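Local structure of periplasmic binding protein (Veillonella parvula, 4LJS) at residues 26-36 against 136-147. The protein probably binds a solute in the periplasm and delivers it to a membrane transporter. Sequence-based numbering, arbitrary orientation.
Sequences IESFVRRGEPF and VYIAESSLGAQS
The ring of F36 turns its edge to strand 136-138: the carbonyl O of V136 lies near the ring plane, 3.4 Å from CZ, while CD1 of I138 arrives obliquely at CE1. The Y137 ring is met obliquely by CG2 of I26, 3.8 Å from CE1, and its hydroxyl bonds to D160 of helix 151-164. L143 CD1 packs on F29 CB at 3.6 Å and, like E140 CD, approaches the F29 ring obliquely. Beside the Y137 ring, S28 OG accepts the I138 N-H at 3.0 Å (151°), a position given by a chi1 of -164° that points OG away from S28 N; a water bridges the same OG to I138 O. The case illustrates how a beta hairpin, closed by a type II turn from R31 to E34, can pack on an edge strand of another sheet: 136-138 ends a parallel four-stranded sheet, and strand 26-29 crosses it at 61° instead of extending it. At the turn, a second water accepts from R32 N and donates to L143 O, which also accepts a hydrogen bond from K115 NZ. The extended R32 side chain runs past poorly ordered Q146 in the opposite direction, CD to CG 3.6 Å, and S147 CB sits at the guanidinium edge, 3.3 Å from NE.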
ATOM      1  N   ILE A  26      14.184  -9.762 -13.187  1.00 43.33           N
ATOM      2  CA  ILE A  26      12.894  -9.424 -12.609  1.00 41.36           C
ATOM      3  C   ILE A  26      11.855  -9.225 -13.706  1.00 44.65           C
ATOM      4  O   ILE A  26      12.144  -8.617 -14.740  1.00 48.78           O
ATOM      5  CB  ILE A  26      12.991  -8.121 -11.775  1.00 45.03           C
ATOM      6  CG1 ILE A  26      13.843  -8.344 -10.519  1.00 45.18           C
ATOM      7  CG2 ILE A  26      11.599  -7.596 -11.402  1.00 37.07           C
ATOM      8  CD1 ILE A  26      13.294  -9.415  -9.588  1.00 46.18           C
ATOM      9  N   GLU A  27      10.652  -9.747 -13.482  1.00 40.34           N
ATOM     10  CA  GLU A  27       9.523  -9.472 -14.360  1.00 45.72           C
ATOM     11  C   GLU A  27       8.580  -8.414 -13.774  1.00 47.72           C
ATOM     12  O   GLU A  27       8.128  -8.518 -12.631  1.00 51.46           O
ATOM     13  CB  GLU A  27       8.738 -10.751 -14.655  1.00 50.97           C
ATOM     14  CG  GLU A  27       7.437 -10.496 -15.405  1.00 52.02           C
ATOM     15  CD  GLU A  27       6.638 -11.759 -15.635  1.00 55.52           C
ATOM     16  OE1 GLU A  27       5.811 -12.105 -14.765  1.00 62.92           O
ATOM     17  OE2 GLU A  27       6.835 -12.404 -16.685  1.00 55.08           O
ATOM     18  N   SER A  28       8.282  -7.399 -14.578  1.00 42.70           N
ATOM     19  CA  SER A  28       7.324  -6.365 -14.206  1.00 35.61           C
ATOM     20  C   SER A  28       6.392  -6.167 -15.396  1.00 38.59           C
ATOM     21  O   SER A  28       6.493  -6.897 -16.387  1.00 44.27           O
ATOM     22  CB  SER A  28       8.053  -5.070 -13.847  1.00 34.29           C
ATOM     23  OG  SER A  28       7.216  -4.159 -13.146  1.00 34.50           O
ATOM     24  N   PHE A  29       5.480  -5.204 -15.304  1.00 35.29           N
ATOM     25  CA  PHE A  29       4.486  -4.994 -16.360  1.00 40.53           C
ATOM     26  C   PHE A  29       4.280  -3.510 -16.638  1.00 44.51           C
ATOM     27  O   PHE A  29       4.246  -2.700 -15.717  1.00 38.54           O
ATOM     28  CB  PHE A  29       3.129  -5.592 -15.965  1.00 42.11           C
ATOM     29  CG  PHE A  29       3.184  -7.043 -15.599  1.00 48.09           C
ATOM     30  CD1 PHE A  29       3.595  -7.437 -14.332  1.00 44.58           C
ATOM     31  CD2 PHE A  29       2.816  -8.017 -16.523  1.00 47.85           C
ATOM     32  CE1 PHE A  29       3.651  -8.779 -13.994  1.00 51.02           C
ATOM     33  CE2 PHE A  29       2.867  -9.357 -16.193  1.00 47.62           C
ATOM     34  CZ  PHE A  29       3.285  -9.740 -14.923  1.00 51.32           C
ATOM     35  N   VAL A  30       4.119  -3.155 -17.905  1.00 46.20           N
ATOM     36  CA  VAL A  30       3.760  -1.790 -18.245  1.00 43.82           C
ATOM     37  C   VAL A  30       2.240  -1.671 -18.274  1.00 44.40           C
ATOM     38  O   VAL A  30       1.679  -0.618 -17.985  1.00 41.09           O
ATOM     39  CB  VAL A  30       4.408  -1.341 -19.579  1.00 48.37           C
ATOM     40  CG1 VAL A  30       5.917  -1.244 -19.411  1.00 46.61           C
ATOM     41  CG2 VAL A  30       4.068  -2.303 -20.699  1.00 43.13           C
ATOM     42  N   ARG A  31       1.582  -2.774 -18.611  1.00 47.16           N
ATOM     43  CA  ARG A  31       0.131  -2.872 -18.546  1.00 54.38           C
ATOM     44  C   ARG A  31      -0.258  -4.285 -18.139  1.00 55.96           C
ATOM     45  O   ARG A  31       0.567  -5.200 -18.158  1.00 44.11           O
ATOM     46  CB  ARG A  31      -0.513  -2.523 -19.895  1.00 54.95           C
ATOM     47  CG  ARG A  31      -0.453  -1.050 -20.236  1.00 56.43           C
ATOM     48  CD  ARG A  31      -1.304  -0.692 -21.445  1.00 61.07           C
ATOM     49  NE  ARG A  31      -1.308   0.755 -21.651  1.00 59.69           N
ATOM     50  CZ  ARG A  31      -2.077   1.400 -22.524  1.00 64.43           C
ATOM     51  NH1 ARG A  31      -2.928   0.737 -23.303  1.00 67.50           N
ATOM     52  NH2 ARG A  31      -1.991   2.720 -22.614  1.00 61.32           N
ATOM     53  N   ARG A  32      -1.519  -4.457 -17.767  1.00 50.26           N
ATOM     54  CA  ARG A  32      -2.037  -5.775 -17.448  1.00 55.64           C
ATOM     55  C   ARG A  32      -1.816  -6.687 -18.650  1.00 53.74           C
ATOM     56  O   ARG A  32      -2.271  -6.394 -19.756  1.00 56.85           O
ATOM     57  CB  ARG A  32      -3.522  -5.681 -17.103  1.00 57.69           C
ATOM     58  CG  ARG A  32      -4.133  -6.946 -16.542  1.00 67.38           C
ATOM     59  CD  ARG A  32      -5.597  -6.702 -16.199  1.00 78.41           C
ATOM     60  NE  ARG A  32      -6.316  -7.934 -15.901  1.00 92.36           N
ATOM     61  CZ  ARG A  32      -6.905  -8.693 -16.820  1.00102.69           C
ATOM     62  NH1 ARG A  32      -7.541  -9.801 -16.460  1.00110.15           N
ATOM     63  NH2 ARG A  32      -6.854  -8.345 -18.099  1.00103.44           N
ATOM     64  N   GLY A  33      -1.073  -7.768 -18.438  1.00 51.47           N
ATOM     65  CA  GLY A  33      -0.807  -8.732 -19.489  1.00 58.15           C
ATOM     66  C   GLY A  33       0.326  -8.344 -20.421  1.00 62.84           C
ATOM     67  O   GLY A  33       0.557  -9.011 -21.430  1.00 64.49           O
ATOM     68  N   GLU A  34       1.034  -7.267 -20.089  1.00 61.34           N
ATOM     69  CA  GLU A  34       2.165  -6.820 -20.902  1.00 58.76           C
ATOM     70  C   GLU A  34       3.461  -6.750 -20.090  1.00 55.21           C
ATOM     71  O   GLU A  34       3.808  -5.699 -19.550  1.00 55.67           O
ATOM     72  CB  GLU A  34       1.852  -5.475 -21.570  1.00 56.64           C
ATOM     73  CG  GLU A  34       0.777  -5.575 -22.663  1.00 57.90           C
ATOM     74  CD  GLU A  34       0.415  -4.225 -23.261  1.00 63.51           C
ATOM     75  OE1 GLU A  34       1.219  -3.277 -23.132  1.00 69.74           O
ATOM     76  OE2 GLU A  34      -0.677  -4.108 -23.852  1.00 65.62           O
ATOM     77  N   PRO A  35       4.180  -7.882 -20.003  1.00 53.40           N
ATOM     78  CA  PRO A  35       5.379  -7.964 -19.165  1.00 48.52           C
ATOM     79  C   PRO A  35       6.633  -7.453 -19.863  1.00 51.30           C
ATOM     80  O   PRO A  35       6.737  -7.475 -21.090  1.00 58.92           O
ATOM     81  CB  PRO A  35       5.516  -9.469 -18.912  1.00 46.07           C
ATOM     82  CG  PRO A  35       4.969 -10.094 -20.174  1.00 49.78           C
ATOM     83  CD  PRO A  35       3.860  -9.175 -20.643  1.00 57.66           C
ATOM     84  N   PHE A  36       7.586  -6.992 -19.067  1.00 43.32           N
ATOM     85  CA  PHE A  36       8.916  -6.715 -19.579  1.00 49.62           C
ATOM     86  C   PHE A  36       9.908  -7.243 -18.566  1.00 54.12           C
ATOM     87  O   PHE A  36       9.594  -7.371 -17.383  1.00 55.50           O
ATOM     88  CB  PHE A  36       9.134  -5.223 -19.858  1.00 41.26           C
ATOM     89  CG  PHE A  36       9.181  -4.364 -18.622  1.00 38.16           C
ATOM     90  CD1 PHE A  36       8.008  -3.972 -17.986  1.00 36.97           C
ATOM     91  CD2 PHE A  36      10.396  -3.927 -18.110  1.00 36.82           C
ATOM     92  CE1 PHE A  36       8.048  -3.162 -16.852  1.00 44.81           C
ATOM     93  CE2 PHE A  36      10.449  -3.117 -16.979  1.00 34.35           C
ATOM     94  CZ  PHE A  36       9.273  -2.730 -16.349  1.00 38.82           C
ATOM     95  N   VAL A 136      13.652   0.073 -14.569  1.00 32.87           N
ATOM     96  CA  VAL A 136      12.347   0.533 -14.092  1.00 32.63           C
ATOM     97  C   VAL A 136      11.608  -0.648 -13.458  1.00 34.10           C
ATOM     98  O   VAL A 136      11.594  -1.747 -14.012  1.00 31.56           O
ATOM     99  CB  VAL A 136      11.502   1.109 -15.248  1.00 33.01           C
ATOM    100  CG1 VAL A 136      10.067   1.405 -14.794  1.00 31.13           C
ATOM    101  CG2 VAL A 136      12.167   2.360 -15.823  1.00 30.91           C
ATOM    102  N   TYR A 137      11.036  -0.429 -12.280  1.00 35.30           N
ATOM    103  CA  TYR A 137      10.178  -1.428 -11.664  1.00 42.04           C
ATOM    104  C   TYR A 137       8.816  -0.816 -11.370  1.00 35.52           C
ATOM    105  O   TYR A 137       8.724   0.260 -10.783  1.00 33.37           O
ATOM    106  CB  TYR A 137      10.793  -2.009 -10.386  1.00 38.64           C
ATOM    107  CG  TYR A 137       9.917  -3.076  -9.774  1.00 31.36           C
ATOM    108  CD1 TYR A 137       9.864  -4.350 -10.328  1.00 32.95           C
ATOM    109  CD2 TYR A 137       9.121  -2.807  -8.665  1.00 32.61           C
ATOM    110  CE1 TYR A 137       9.055  -5.338  -9.789  1.00 33.68           C
ATOM    111  CE2 TYR A 137       8.299  -3.797  -8.113  1.00 39.53           C
ATOM    112  CZ  TYR A 137       8.272  -5.057  -8.683  1.00 39.68           C
ATOM    113  OH  TYR A 137       7.465  -6.048  -8.157  1.00 42.29           O
ATOM    114  N   ILE A 138       7.768  -1.520 -11.787  1.00 27.82           N
ATOM    115  CA  ILE A 138       6.400  -1.025 -11.701  1.00 31.77           C
ATOM    116  C   ILE A 138       5.555  -1.902 -10.766  1.00 31.31           C
ATOM    117  O   ILE A 138       5.569  -3.128 -10.880  1.00 31.93           O
ATOM    118  CB  ILE A 138       5.778  -0.981 -13.116  1.00 35.83           C
ATOM    119  CG1 ILE A 138       6.506   0.072 -13.959  1.00 38.97           C
ATOM    120  CG2 ILE A 138       4.278  -0.695 -13.060  1.00 35.32           C
ATOM    121  CD1 ILE A 138       6.165   0.031 -15.436  1.00 37.27           C
ATOM    122  N   ALA A 139       4.836  -1.279  -9.833  1.00 31.50           N
ATOM    123  CA  ALA A 139       3.947  -2.027  -8.936  1.00 31.33           C
ATOM    124  C   ALA A 139       2.829  -2.714  -9.717  1.00 33.80           C
ATOM    125  O   ALA A 139       2.030  -2.052 -10.383  1.00 32.55           O
ATOM    126  CB  ALA A 139       3.353  -1.112  -7.892  1.00 29.61           C
ATOM    127  N   GLU A 140       2.763  -4.038  -9.629  1.00 32.84           N
ATOM    128  CA  GLU A 140       1.707  -4.778 -10.314  1.00 34.60           C
ATOM    129  C   GLU A 140       0.297  -4.363  -9.863  1.00 28.41           C
ATOM    130  O   GLU A 140      -0.640  -4.370 -10.655  1.00 38.09           O
ATOM    131  CB  GLU A 140       1.894  -6.289 -10.143  1.00 33.98           C
ATOM    132  CG  GLU A 140       0.893  -7.097 -10.939  1.00 41.27           C
ATOM    133  CD  GLU A 140       0.945  -8.580 -10.624  1.00 50.66           C
ATOM    134  OE1 GLU A 140       1.723  -8.978  -9.727  1.00 46.86           O
ATOM    135  OE2 GLU A 140       0.198  -9.344 -11.278  1.00 53.58           O
ATOM    136  N   SER A 141       0.146  -3.986  -8.598  1.00 25.52           N
ATOM    137  CA  SER A 141      -1.174  -3.602  -8.096  1.00 33.65           C
ATOM    138  C   SER A 141      -1.627  -2.218  -8.569  1.00 34.19           C
ATOM    139  O   SER A 141      -2.737  -1.781  -8.246  1.00 37.65           O
ATOM    140  CB  SER A 141      -1.208  -3.660  -6.575  1.00 40.42           C
ATOM    141  OG  SER A 141      -0.377  -2.660  -6.019  1.00 41.45           O
ATOM    142  N   SER A 142      -0.777  -1.530  -9.332  1.00 28.58           N
ATOM    143  CA  SER A 142      -1.152  -0.244  -9.911  1.00 30.87           C
ATOM    144  C   SER A 142      -1.641  -0.344 -11.370  1.00 38.17           C
ATOM    145  O   SER A 142      -1.908   0.677 -12.006  1.00 41.88           O
ATOM    146  CB  SER A 142       0.024   0.729  -9.833  1.00 30.04           C
ATOM    147  OG  SER A 142       1.029   0.382 -10.771  1.00 30.46           O
ATOM    148  N   LEU A 143      -1.766  -1.561 -11.895  1.00 34.91           N
ATOM    149  CA  LEU A 143      -2.039  -1.745 -13.327  1.00 41.36           C
ATOM    150  C   LEU A 143      -3.490  -1.484 -13.731  1.00 41.79           C
ATOM    151  O   LEU A 143      -3.799  -1.382 -14.920  1.00 43.68           O
ATOM    152  CB  LEU A 143      -1.621  -3.146 -13.796  1.00 39.44           C
ATOM    153  CG  LEU A 143      -0.130  -3.481 -13.708  1.00 38.10           C
ATOM    154  CD1 LEU A 143       0.103  -4.944 -14.070  1.00 35.90           C
ATOM    155  CD2 LEU A 143       0.683  -2.563 -14.600  1.00 34.94           C
ATOM    156  N   GLY A 144      -4.383  -1.392 -12.753  1.00 41.21           N
ATOM    157  CA  GLY A 144      -5.773  -1.090 -13.049  1.00 46.51           C
ATOM    158  C   GLY A 144      -6.756  -1.916 -12.249  1.00 66.61           C
ATOM    159  O   GLY A 144      -6.432  -3.012 -11.786  1.00 71.61           O
ATOM    160  N   ALA A 145      -7.971  -1.389 -12.104  1.00 78.50           N
ATOM    161  CA  ALA A 145      -9.002  -2.011 -11.276  1.00 83.15           C
ATOM    162  C   ALA A 145      -9.692  -3.200 -11.946  1.00 88.55           C
ATOM    163  O   ALA A 145     -10.368  -3.981 -11.272  1.00 92.10           O
ATOM    164  CB  ALA A 145     -10.037  -0.972 -10.847  1.00 81.10           C
ATOM    165  N   GLN A 146      -9.516  -3.342 -13.259  1.00 87.34           N
ATOM    166  CA  GLN A 146     -10.176  -4.413 -14.009  1.00 85.70           C
ATOM    167  C   GLN A 146      -9.785  -5.807 -13.510  1.00 78.64           C
ATOM    168  O   GLN A 146     -10.552  -6.754 -13.640  1.00 81.01           O
ATOM    169  CB  GLN A 146      -9.916  -4.284 -15.516  1.00 86.03           C
ATOM    170  CG  GLN A 146      -8.468  -4.489 -15.937  1.00 85.24           C
ATOM    171  CD  GLN A 146      -7.628  -3.226 -15.826  1.00 89.40           C
ATOM    172  OE1 GLN A 146      -7.957  -2.308 -15.076  1.00 88.83           O
ATOM    173  NE2 GLN A 146      -6.537  -3.175 -16.584  1.00 88.20           N
ATOM    174  N   SER A 147      -8.591  -5.924 -12.938  1.00 72.68           N
ATOM    175  CA  SER A 147      -8.161  -7.176 -12.325  1.00 70.90           C
ATOM    176  C   SER A 147      -8.317  -7.093 -10.808  1.00 59.07           C
ATOM    177  O   SER A 147      -8.217  -6.013 -10.229  1.00 61.31           O
ATOM    178  CB  SER A 147      -6.706  -7.488 -12.690  1.00 76.17           C
ATOM    179  OG  SER A 147      -5.833  -6.451 -12.266  1.00 82.20           O
TER
HETATM  180  O   HOH W   1       5.632  -5.759 -11.378  1.00 41.54           O
HETATM  181  O   HOH W   2      -3.021  -2.215 -17.241  1.00 41.81           O